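Local coordinates for attaching and effacing protein, pathogenesis factor (Escherichia coli, PDB 4E9L) that acts as an adhesin of the intimin/invasin family, made here of immunoglobulin-like domains, and elicits protection against urinary tract infection, at residues A[96-101]-A[181-186]; A[106-111]-A[155-160]; A[126-131]-A[144-149]; A[190-195]-A[216-221]. All blocks are in the same frame, centred on the assembly; numbering follows the deposited sequence. Where two conformers were deposited one is given.

Contact 1. Residues A[96-101]-A[181-186]; sequences ITLNPD and NAAKVT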
loop_
_atom_site.group_PDB
_atom_site.type_symbol
_atom_site.label_atom_id
_atom_site.label_comp_id
_atom_site.label_asym_id
_atom_site.label_seq_id
_atom_site.Cartn_x
_atom_site.Cartn_y
_atom_site.Cartn_z
ATOM N N ILE A 96 30.064 -26.114 14.717
ATOM C CA ILE A 96 28.655 -26.430 14.917
ATOM C C ILE A 96 27.868 -26.164 13.632
ATOM O O ILE A 96 28.064 -25.124 12.981
ATOM C CB ILE A 96 28.051 -25.737 16.179
ATOM C CG1 ILE A 96 26.547 -26.126 16.355
ATOM C CG2 ILE A 96 28.274 -24.193 16.154
ATOM C CD1 ILE A 96 25.937 -25.910 17.677
ATOM N N THR A 97 26.943 -27.083 13.328
ATOM C CA THR A 97 26.027 -27.006 12.189
ATOM C C THR A 97 24.588 -27.134 12.678
ATOM O O THR A 97 24.309 -27.911 13.597
ATOM C CB THR A 97 26.421 -28.121 11.164
ATOM O OG1 THR A 97 27.669 -27.751 10.568
ATOM C CG2 THR A 97 25.398 -28.329 10.045
ATOM N N LEU A 98 23.672 -26.400 12.029
ATOM C CA LEU A 98 22.224 -26.516 12.233
ATOM C C LEU A 98 21.614 -27.089 10.977
ATOM O O LEU A 98 21.902 -26.606 9.878
ATOM C CB LEU A 98 21.554 -25.170 12.568
ATOM C CG LEU A 98 21.908 -24.586 13.918
ATOM C CD1 LEU A 98 21.529 -23.095 13.952
ATOM C CD2 LEU A 98 21.212 -25.369 15.061
ATOM N N ASN A 99 20.767 -28.106 11.130
ATOM C CA ASN A 99 20.121 -28.758 9.987
ATOM C C ASN A 99 18.612 -28.933 10.156
ATOM O O ASN A 99 18.194 -29.498 11.165
ATOM C CB ASN A 99 20.795 -30.102 9.700
ATOM C CG ASN A 99 20.450 -30.642 8.343
ATOM O OD1 ASN A 99 20.528 -29.937 7.337
ATOM N ND2 ASN A 99 19.973 -31.878 8.298
ATOM N N PRO A 100 17.775 -28.500 9.170
ATOM C CA PRO A 100 18.152 -27.804 7.915
ATOM C C PRO A 100 18.248 -26.298 8.128
ATOM O O PRO A 100 17.830 -25.783 9.172
ATOM C CB PRO A 100 16.945 -28.100 7.003
ATOM C CG PRO A 100 15.758 -28.056 7.987
ATOM C CD PRO A 100 16.301 -28.669 9.278
ATOM N N ASP A 101 18.682 -25.584 7.097
ATOM C CA ASP A 101 18.605 -24.139 7.101
ATOM C C ASP A 101 17.132 -23.855 6.708
ATOM O O ASP A 101 16.447 -24.741 6.180
ATOM C CB ASP A 101 19.620 -23.520 6.132
ATOM C CG ASP A 101 19.569 -21.998 6.051
ATOM O OD1 ASP A 101 19.044 -21.361 7.009
ATOM O OD2 ASP A 101 20.016 -21.445 5.020
ATOM N N ASN A 181 32.903 -20.727 15.706
ATOM C CA ASN A 181 31.840 -19.755 15.420
ATOM C C ASN A 181 30.482 -20.369 15.719
ATOM O O ASN A 181 30.359 -21.587 15.688
ATOM C CB ASN A 181 31.915 -19.290 13.961
ATOM C CG ASN A 181 33.075 -18.359 13.731
ATOM O OD1 ASN A 181 33.212 -17.318 14.381
ATOM N ND2 ASN A 181 33.984 -18.761 12.881
ATOM N N ALA A 182 29.459 -19.535 15.996
ATOM C CA ALA A 182 28.112 -20.027 16.243
ATOM C C ALA A 182 27.532 -20.434 14.887
ATOM O O ALA A 182 27.984 -19.921 13.866
ATOM C CB ALA A 182 27.258 -18.914 16.840
ATOM N N ALA A 183 26.563 -21.362 14.870
ATOM C CA ALA A 183 25.861 -21.767 13.650
ATOM C C ALA A 183 24.689 -20.804 13.531
ATOM O O ALA A 183 24.099 -20.422 14.553
ATOM C CB ALA A 183 25.345 -23.196 13.776
ATOM N N LYS A 184 24.376 -20.368 12.314
ATOM C CA LYS A 184 23.284 -19.409 12.134
ATOM C C LYS A 184 22.318 -19.842 11.040
ATOM O O LYS A 184 22.751 -20.201 9.942
ATOM C CB LYS A 184 23.830 -17.992 11.822
ATOM C CG LYS A 184 24.730 -17.402 12.920
ATOM C CD LYS A 184 25.317 -16.045 12.550
ATOM C CE LYS A 184 26.145 -15.483 13.682
ATOM N NZ LYS A 184 25.973 -14.012 13.815
ATOM N N VAL A 185 21.014 -19.833 11.353
ATOM C CA VAL A 185 19.940 -20.110 10.388
ATOM C C VAL A 185 18.886 -19.026 10.486
ATOM O O VAL A 185 18.800 -18.316 11.499
ATOM C CB VAL A 185 19.288 -21.526 10.479
ATOM C CG1 VAL A 185 20.280 -22.636 10.136
ATOM C CG2 VAL A 185 18.612 -21.774 11.827
ATOM N N THR A 186 18.055 -18.935 9.440
ATOM C CA THR A 186 16.895 -18.068 9.406
ATOM C C THR A 186 15.726 -19.002 9.649
ATOM O O THR A 186 15.543 -19.974 8.909
ATOM C CB THR A 186 16.743 -17.373 8.039
ATOM O OG1 THR A 186 17.924 -16.622 7.780
ATOM C CG2 THR A 186 15.506 -16.461 7.982
HETATM O O HOH W 1 30.807 -23.379 13.721
HETATM O O HOH W 2 19.821 -18.776 6.727
#

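Contact 2. Residues A[106-111]-A[155-160]; sequences GGTVTA and TAQISL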
loop_
_atom_site.group_PDB
_atom_site.type_symbol
_atom_site.label_atom_id
_atom_site.label_comp_id
_atom_site.label_asym_id
_atom_site.label_seq_id
_atom_site.Cartn_x
_atom_site.Cartn_y
_atom_site.Cartn_z
ATOM N N GLY A 106 7.770 -23.085 14.973
ATOM C CA GLY A 106 7.000 -24.167 15.568
ATOM C C GLY A 106 7.497 -25.542 15.184
ATOM O O GLY A 106 6.997 -26.545 15.693
ATOM N N GLY A 107 8.485 -25.597 14.298
ATOM C CA GLY A 107 9.061 -26.867 13.882
ATOM C C GLY A 107 10.250 -27.264 14.741
ATOM O O GLY A 107 10.345 -26.937 15.939
ATOM N N THR A 108 11.175 -27.963 14.125
ATOM C CA THR A 108 12.387 -28.409 14.809
ATOM C C THR A 108 13.617 -28.220 13.937
ATOM O O THR A 108 13.511 -28.178 12.712
ATOM C CB THR A 108 12.202 -29.865 15.334
ATOM O OG1 THR A 108 13.332 -30.216 16.130
ATOM C CG2 THR A 108 12.044 -30.882 14.215
ATOM N N VAL A 109 14.787 -28.123 14.568
ATOM C CA VAL A 109 16.074 -27.993 13.875
ATOM C C VAL A 109 17.110 -28.819 14.657
ATOM O O VAL A 109 17.032 -28.899 15.893
ATOM C CB VAL A 109 16.473 -26.505 13.612
ATOM C CG1 VAL A 109 16.616 -25.706 14.908
ATOM C CG2 VAL A 109 17.723 -26.382 12.736
ATOM N N THR A 110 18.017 -29.502 13.949
ATOM C CA THR A 110 18.997 -30.334 14.650
ATOM C C THR A 110 20.308 -29.573 14.761
ATOM O O THR A 110 20.734 -28.983 13.785
ATOM C CB THR A 110 19.181 -31.689 13.942
ATOM O OG1 THR A 110 17.899 -32.316 13.817
ATOM C CG2 THR A 110 20.149 -32.621 14.690
ATOM N N ALA A 111 20.952 -29.613 15.935
ATOM C CA ALA A 111 22.269 -29.005 16.142
ATOM C C ALA A 111 23.274 -30.143 16.155
ATOM O O ALA A 111 23.087 -31.114 16.882
ATOM C CB ALA A 111 22.315 -28.254 17.469
ATOM N N THR A 155 24.865 -34.342 19.229
ATOM C CA THR A 155 23.643 -33.844 18.575
ATOM C C THR A 155 22.589 -33.395 19.589
ATOM O O THR A 155 22.449 -34.029 20.630
ATOM C CB THR A 155 23.055 -34.938 17.633
ATOM O OG1 THR A 155 22.885 -36.125 18.377
ATOM C CG2 THR A 155 23.951 -35.254 16.436
ATOM N N ALA A 156 21.860 -32.301 19.295
ATOM C CA ALA A 156 20.754 -31.822 20.137
ATOM C C ALA A 156 19.604 -31.405 19.245
ATOM O O ALA A 156 19.832 -30.925 18.139
ATOM C CB ALA A 156 21.184 -30.666 21.025
ATOM N N GLN A 157 18.368 -31.604 19.714
ATOM C CA GLN A 157 17.199 -31.220 18.935
ATOM C C GLN A 157 16.639 -29.937 19.500
ATOM O O GLN A 157 16.455 -29.831 20.723
ATOM C CB GLN A 157 16.122 -32.335 18.963
ATOM C CG GLN A 157 16.565 -33.677 18.360
ATOM C CD GLN A 157 16.989 -33.616 16.901
ATOM O OE1 GLN A 157 16.533 -32.778 16.112
ATOM N NE2 GLN A 157 17.849 -34.546 16.503
ATOM N N ILE A 158 16.412 -28.944 18.639
ATOM C CA ILE A 158 15.820 -27.670 19.074
ATOM C C ILE A 158 14.332 -27.613 18.676
ATOM O O ILE A 158 14.019 -27.776 17.499
ATOM C CB ILE A 158 16.617 -26.410 18.591
ATOM C CG1 ILE A 158 18.055 -26.395 19.164
ATOM C CG2 ILE A 158 15.882 -25.104 19.000
ATOM C CD1 ILE A 158 19.081 -25.592 18.296
ATOM N N SER A 159 13.426 -27.426 19.643
ATOM C CA SER A 159 11.992 -27.249 19.355
ATOM C C SER A 159 11.836 -25.745 19.244
ATOM O O SER A 159 12.121 -25.030 20.207
ATOM C CB SER A 159 11.120 -27.771 20.501
ATOM O OG SER A 159 11.362 -29.151 20.718
ATOM N N LEU A 160 11.474 -25.260 18.057
ATOM C CA LEU A 160 11.370 -23.827 17.791
ATOM C C LEU A 160 10.105 -23.223 18.293
ATOM O O LEU A 160 9.052 -23.836 18.209
ATOM C CB LEU A 160 11.516 -23.530 16.286
ATOM C CG LEU A 160 12.848 -23.965 15.663
ATOM C CD1 LEU A 160 12.721 -24.082 14.168
ATOM C CD2 LEU A 160 13.988 -23.008 16.065
#

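Contact 3. Residues A[126-131]-A[144-149]; sequences LNPDAP and SGWTDN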
loop_
_atom_site.group_PDB
_atom_site.type_symbol
_atom_site.label_atom_id
_atom_site.label_comp_id
_atom_site.label_asym_id
_atom_site.label_seq_id
_atom_site.Cartn_x
_atom_site.Cartn_y
_atom_site.Cartn_z
ATOM N N LEU A 126 32.664 -35.621 27.334
ATOM C CA LEU A 126 32.571 -34.303 27.967
ATOM C C LEU A 126 31.213 -34.186 28.696
ATOM O O LEU A 126 30.301 -34.989 28.468
ATOM C CB LEU A 126 32.591 -33.200 26.871
ATOM C CG LEU A 126 33.853 -32.989 26.047
ATOM C CD1 LEU A 126 33.573 -32.021 24.943
ATOM C CD2 LEU A 126 35.015 -32.469 26.892
ATOM N N ASN A 127 31.067 -33.138 29.516
ATOM C CA ASN A 127 29.809 -32.804 30.184
ATOM C C ASN A 127 29.430 -31.390 29.696
ATOM O O ASN A 127 29.745 -30.393 30.351
ATOM C CB ASN A 127 29.928 -32.869 31.706
ATOM C CG ASN A 127 28.631 -32.524 32.389
ATOM O OD1 ASN A 127 27.540 -32.866 31.914
ATOM N ND2 ASN A 127 28.724 -31.749 33.448
ATOM N N PRO A 128 28.844 -31.273 28.491
ATOM C CA PRO A 128 28.551 -29.932 27.971
ATOM C C PRO A 128 27.379 -29.232 28.661
ATOM O O PRO A 128 26.454 -29.874 29.178
ATOM C CB PRO A 128 28.271 -30.187 26.490
ATOM C CG PRO A 128 27.726 -31.565 26.438
ATOM C CD PRO A 128 28.421 -32.329 27.545
ATOM N N ASP A 129 27.390 -27.892 28.598
ATOM C CA ASP A 129 26.297 -27.077 29.087
ATOM C C ASP A 129 25.153 -27.266 28.114
ATOM O O ASP A 129 25.346 -27.827 27.048
ATOM C CB ASP A 129 26.672 -25.582 29.043
ATOM C CG ASP A 129 27.997 -25.183 29.661
ATOM O OD1 ASP A 129 28.657 -26.056 30.284
ATOM O OD2 ASP A 129 28.349 -23.988 29.576
ATOM N N ALA A 130 23.990 -26.732 28.435
ATOM C CA ALA A 130 22.863 -26.708 27.509
ATOM C C ALA A 130 23.270 -25.841 26.296
ATOM O O ALA A 130 24.047 -24.900 26.479
ATOM C CB ALA A 130 21.654 -26.073 28.197
ATOM N N PRO A 131 22.771 -26.125 25.069
ATOM C CA PRO A 131 23.099 -25.260 23.913
ATOM C C PRO A 131 22.713 -23.804 24.166
ATOM O O PRO A 131 21.695 -23.534 24.807
ATOM C CB PRO A 131 22.242 -25.849 22.784
ATOM C CG PRO A 131 22.039 -27.291 23.176
ATOM C CD PRO A 131 21.859 -27.220 24.673
ATOM N N SER A 144 17.025 -29.908 23.567
ATOM C CA SER A 144 17.141 -31.140 24.330
ATOM C C SER A 144 18.594 -31.143 24.852
ATOM O O SER A 144 19.398 -30.279 24.471
ATOM C CB SER A 144 16.975 -32.331 23.384
ATOM O OG SER A 144 18.054 -32.365 22.456
ATOM N N GLY A 145 18.950 -32.171 25.619
ATOM C CA GLY A 145 20.339 -32.382 26.017
ATOM C C GLY A 145 21.154 -32.837 24.807
ATOM O O GLY A 145 20.594 -33.155 23.751
ATOM N N TRP A 146 22.479 -32.825 24.934
ATOM C CA TRP A 146 23.396 -33.236 23.870
ATOM C C TRP A 146 23.594 -34.750 23.931
ATOM O O TRP A 146 23.857 -35.277 25.015
ATOM C CB TRP A 146 24.757 -32.577 24.065
ATOM C CG TRP A 146 24.841 -31.112 23.751
ATOM C CD1 TRP A 146 24.986 -30.092 24.646
ATOM C CD2 TRP A 146 24.917 -30.516 22.449
ATOM N NE1 TRP A 146 25.159 -28.900 23.981
ATOM C CE2 TRP A 146 25.088 -29.125 22.634
ATOM C CE3 TRP A 146 24.821 -31.019 21.137
ATOM C CZ2 TRP A 146 25.155 -28.230 21.560
ATOM C CZ3 TRP A 146 24.896 -30.130 20.076
ATOM C CH2 TRP A 146 25.059 -28.755 20.291
ATOM N N THR A 147 23.483 -35.450 22.782
ATOM C CA THR A 147 23.758 -36.896 22.725
ATOM C C THR A 147 25.190 -37.054 22.232
ATOM O O THR A 147 25.515 -36.563 21.152
ATOM C CB THR A 147 22.752 -37.628 21.821
ATOM O OG1 THR A 147 21.492 -37.631 22.464
ATOM C CG2 THR A 147 23.180 -39.071 21.481
ATOM N N ASP A 148 26.035 -37.744 23.012
ATOM C CA ASP A 148 27.412 -38.045 22.635
ATOM C C ASP A 148 27.335 -39.234 21.648
ATOM O O ASP A 148 26.999 -40.346 22.061
ATOM C CB ASP A 148 28.242 -38.427 23.888
ATOM C CG ASP A 148 29.726 -38.750 23.633
ATOM O OD1 ASP A 148 30.126 -38.825 22.463
ATOM O OD2 ASP A 148 30.469 -38.957 24.612
ATOM N N ASN A 149 27.630 -39.005 20.354
ATOM C CA ASN A 149 27.561 -40.081 19.353
ATOM C C ASN A 149 28.770 -40.998 19.337
ATOM O O ASN A 149 28.769 -41.970 18.583
ATOM C CB ASN A 149 27.268 -39.550 17.955
ATOM C CG ASN A 149 25.971 -38.814 17.848
ATOM O OD1 ASN A 149 25.922 -37.664 17.402
ATOM N ND2 ASN A 149 24.896 -39.445 18.270
HETATM O O HOH W 3 26.351 -26.475 25.020
#

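Contact 4. Residues A[190-195]-A[216-221]; sequences DALSSN and LVAKDA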
loop_
_atom_site.group_PDB
_atom_site.type_symbol
_atom_site.label_atom_id
_atom_site.label_comp_id
_atom_site.label_asym_id
_atom_site.label_seq_id
_atom_site.Cartn_x
_atom_site.Cartn_y
_atom_site.Cartn_z
ATOM N N ASP A 190 5.495 -19.298 8.969
ATOM C CA ASP A 190 4.673 -20.382 8.448
ATOM C C ASP A 190 3.880 -19.893 7.193
ATOM O O ASP A 190 4.160 -18.797 6.667
ATOM C CB ASP A 190 3.745 -20.910 9.570
ATOM C CG ASP A 190 3.393 -22.390 9.477
ATOM O OD1 ASP A 190 3.385 -22.939 8.343
ATOM O OD2 ASP A 190 3.049 -22.975 10.513
ATOM N N ALA A 191 2.922 -20.692 6.708
ATOM C CA ALA A 191 2.122 -20.322 5.530
ATOM C C ALA A 191 1.408 -18.978 5.726
ATOM O O ALA A 191 1.049 -18.612 6.851
ATOM C CB ALA A 191 1.095 -21.407 5.215
ATOM N N LEU A 192 1.192 -18.255 4.616
ATOM C CA LEU A 192 0.491 -16.984 4.679
ATOM C C LEU A 192 -0.906 -17.191 5.282
ATOM O O LEU A 192 -1.646 -18.083 4.855
ATOM C CB LEU A 192 0.417 -16.360 3.273
ATOM C CG LEU A 192 -0.120 -14.911 3.215
ATOM C CD1 LEU A 192 0.431 -14.169 2.007
ATOM C CD2 LEU A 192 -1.630 -14.884 3.198
ATOM N N SER A 193 -1.229 -16.397 6.301
ATOM C CA SER A 193 -2.533 -16.380 6.958
ATOM C C SER A 193 -3.344 -15.198 6.430
ATOM O O SER A 193 -2.983 -14.050 6.723
ATOM C CB SER A 193 -2.370 -16.239 8.473
ATOM O OG SER A 193 -3.597 -15.949 9.137
ATOM N N SER A 194 -4.468 -15.467 5.688
ATOM C CA SER A 194 -5.354 -14.418 5.175
ATOM C C SER A 194 -5.950 -13.620 6.337
ATOM O O SER A 194 -6.174 -12.430 6.208
ATOM C CB SER A 194 -6.486 -15.024 4.348
ATOM O OG SER A 194 -5.986 -15.884 3.338
ATOM N N ASN A 195 -6.187 -14.286 7.483
ATOM C CA ASN A 195 -6.777 -13.641 8.670
ATOM C C ASN A 195 -5.877 -12.609 9.328
ATOM O O ASN A 195 -6.378 -11.591 9.789
ATOM C CB ASN A 195 -7.207 -14.688 9.700
ATOM C CG ASN A 195 -8.191 -15.686 9.153
ATOM O OD1 ASN A 195 -9.394 -15.416 9.049
ATOM N ND2 ASN A 195 -7.685 -16.841 8.737
ATOM N N LEU A 216 0.082 -4.095 1.168
ATOM C CA LEU A 216 -0.215 -5.405 1.737
ATOM C C LEU A 216 0.771 -5.632 2.900
ATOM O O LEU A 216 1.970 -5.438 2.728
ATOM C CB LEU A 216 -0.042 -6.544 0.703
ATOM C CG LEU A 216 -0.121 -7.990 1.292
ATOM C CD1 LEU A 216 -1.579 -8.364 1.708
ATOM C CD2 LEU A 216 0.400 -9.013 0.292
ATOM N N VAL A 217 0.275 -6.053 4.064
ATOM C CA VAL A 217 1.157 -6.450 5.155
ATOM C C VAL A 217 0.861 -7.965 5.273
ATOM O O VAL A 217 -0.261 -8.365 5.585
ATOM C CB VAL A 217 1.000 -5.629 6.469
ATOM C CG1 VAL A 217 1.886 -6.210 7.562
ATOM C CG2 VAL A 217 1.392 -4.169 6.237
ATOM N N ALA A 218 1.812 -8.778 4.855
ATOM C CA ALA A 218 1.606 -10.224 4.794
ATOM C C ALA A 218 2.164 -10.867 6.043
ATOM O O ALA A 218 3.312 -10.600 6.422
ATOM C CB ALA A 218 2.296 -10.798 3.564
ATOM N N LYS A 219 1.363 -11.715 6.668
ATOM C CA LYS A 219 1.772 -12.385 7.905
ATOM C C LYS A 219 1.304 -13.835 7.961
ATOM O O LYS A 219 0.292 -14.179 7.344
ATOM C CB LYS A 219 1.141 -11.648 9.107
ATOM C CG LYS A 219 1.745 -10.294 9.427
ATOM C CD LYS A 219 0.862 -9.604 10.459
ATOM C CE LYS A 219 1.585 -8.592 11.315
ATOM N NZ LYS A 219 2.271 -7.543 10.530
ATOM N N ASP A 220 1.985 -14.646 8.793
ATOM C CA ASP A 220 1.588 -16.019 9.105
ATOM C C ASP A 220 0.589 -15.983 10.313
ATOM O O ASP A 220 0.298 -14.900 10.838
ATOM C CB ASP A 220 2.835 -16.915 9.359
ATOM C CG ASP A 220 3.558 -16.748 10.691
ATOM O OD1 ASP A 220 3.088 -15.940 11.540
ATOM O OD2 ASP A 220 4.573 -17.460 10.912
ATOM N N ALA A 221 0.073 -17.139 10.748
ATOM C CA ALA A 221 -0.901 -17.225 11.854
ATOM C C ALA A 221 -0.413 -16.634 13.197
ATOM O O ALA A 221 -1.239 -16.189 13.997
ATOM C CB ALA A 221 -1.356 -18.669 12.044
HETATM O O HOH W 4 0.428 -19.570 9.241
#

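Contact 1. Residues A[96-101]-A[181-186]
CB of Ala183 packs against O of Ile96 at 3.4 Å and CG of Leu98 at 3.7 Å, so one methyl touches both residues. Leu98 reaches further along the same strand. Its CB meets CG1 of Val185 at 3.7 Å, and its CD1 lies near CG2 of that valine. Ile96 comes in with a different branch. With CG1 anti to the backbone N (chi1 -179°), CG2 lies between the backbone N and the carbonyl carbon and reaches O of Asn181 at 3.4 Å. At the far end, the side chains of Asp101 and Val185 overlap while pointing oppositely. OD1 of Asp101 lies against CB of the valine at 3.5 Å.

No direct hydrogen bond joins the two segments. Two waters do the polar work instead. One accepts from N of Ile96 and donates to O of Asn181. The other donates to OD1 of Asp101 at 2.7 Å and is hydrogen-bonded to OG1 of Thr186.

The strands 96-99 and 183-186 belong to the two different sheets of a beta sandwich. Their axes come within 6.2 Å and run 21° apart, in nearly the same direction. Each strand is held in its own sheet: Thr97 and Asn99 bond to strand 108-114, Ala183 and Val185 to strand 165-173. Val169 packs against both Ile96 and Leu98 from that second sheet. The middle of the contact is therefore apolar and buried, with the bridging waters at its two ends. Hydrophobic packing, not backbone pairing, joins the sheets here.

Contact 2. Residues A[106-111]-A[155-160]
Thr110 and Gln157 are brought together by their torsions. OG1 of Thr110 stands beside its backbone N and opposite the carbonyl carbon (chi1 -55°). Gln157 bends at its second torsion (chi2 -60°), which folds the amide back over the neighbouring strand. The two side chains then lie side by side and point the same way. OG1 of Thr110 donates to OE1 of Gln157 at 2.7 Å. The methyl CG2 of the threonine rests 3.5 Å from NE2 of the same amide.

Thr108 projects on this face too, but its hydroxyl turns to the backbone. OG1 bonds to O of Ile158 at 2.9 Å and approaches from 51° above the carbonyl plane. N of Val109 bonds to the same oxygen within that plane. One carbonyl thus takes two donors from different directions.

The other face is apolar. CG1 of Val109 meets CB of Ile158 at 3.7 Å, and also touches CD2 of Leu160. Ala111 lies beside Ala156 and near the end of Ile158. Leu98 from strand 95-99 and Val169 from strand 165-173 close over this layer.

Between the faces runs a regular backbone ladder. Val109 and Ile158 exchange bonds, with N of Ile158 to O of Val109 at 2.8 Å. Ala111 and Ala156 exchange another pair. N of Leu160 extends the ladder to O of Gly107 at 2.9 Å. Strands 108-114 and 153-159 are the two central strands of a four-stranded antiparallel sheet. The polar outer face and apolar inner face are those of an immunoglobulin-like beta sandwich, here an Invasin domain 3 unit.

Contact 3. Residues A[126-131]-A[144-149]
The packing of Pro128 and Pro131 on the indole of Trp146 is a surface contact at one margin of the sandwich. The loop leading into strand 132-134 meets strand 142-148, an outermost strand of its sheet, at Trp146 and Ser144. CG of Pro131 approaches the indole obliquely, 3.6 Å from CE2 of Trp146. Pro128 also reaches the five-membered ring obliquely, with CG 3.6 Å from CD1 of the tryptophan. The ring is placed by its first torsion, which sets CG beside the backbone N (chi1 -73°).

O of Asp129 lies at the indole edge, in the ring plane. A water lies between them, accepting from NE1 of Trp146 at 2.9 Å and within hydrogen-bonding distance of O of Asp129. In this immunoglobulin-like domain the carboxylate of Asp129 bonds to the hairpin turn after strand 165-173, with OD1 to N of Asn174 and OD2 to N of Gly175. Trp146 also touches Pro171 and Ala111, and its ring meets Trp113 edge-to-face.

The hydroxyl of Ser144 bonds within its own segment and to the neighbouring strand. Its OG donates to O of Gly145 at 3.0 Å and is also hydrogen-bonded to N of Gln157. CD of Pro131 lies 3.9 Å from O of Ser144, a buried carbonyl oxygen without a polar partner in the model.

Contact 4. Residues A[190-195]-A[216-221]
OD2 of Asp220 accepts the backbone N-H of Asp190 at 2.8 Å, on its anti lone pair. The contact joins the linker between two successive immunoglobulin-like domains to residues 218-221, which continue from strand 211-217 in the second. Asp220 is set for this role by its first torsion (chi1 75°), which puts CG between the backbone N and the carbonyl carbon. The other oxygen, OD1, bonds to N of Asn224 and, weakly, to N of His222. The carboxylate therefore ties the linker to the turn that follows the strand. The side chain also touches Val105, in the loop before strand 108-114, and Ala189.

A backbone-to-backbone bond follows. N of Ser193 donates to O of Lys219 at 2.9 Å, in the carbonyl plane. CB of Ser193 then packs 3.5 Å from N of Ala221, while its OG is hydrogen-bonded to N of Gln196. The apolar side is slight: CD1 of Leu192 lies 4.2 Å from CB of Ala218.

Asp190 also bonds within the linker, its OD1 accepting N of Ala191. A water bridges the backbones. It donates to O of Ala191 at 2.6 Å and accepts from N of Ala221.

Overall arrangement
Contacts 1, 2 and 3 lie in one domain, and contact 4 lies at its junction with the next. Contact 3 is nested along the chain inside contact 2, and contact 2 inside contact 1. Contacts 1 and 2 have centres about 11 Å apart and share a sheet; O of Asn99 and N of Thr110 lie 2.8 Å apart, a probable hydrogen bond. Contact 3 adds the outer strand to that sheet, its centre about 13 Å from contact 2. CD1 of Ile96 packs 4.0 Å from CH2 of Trp146, linking contacts 1 and 3. Contact 4 follows in series, its centre about 26 Å from contact 1 and 36 Å from contact 3.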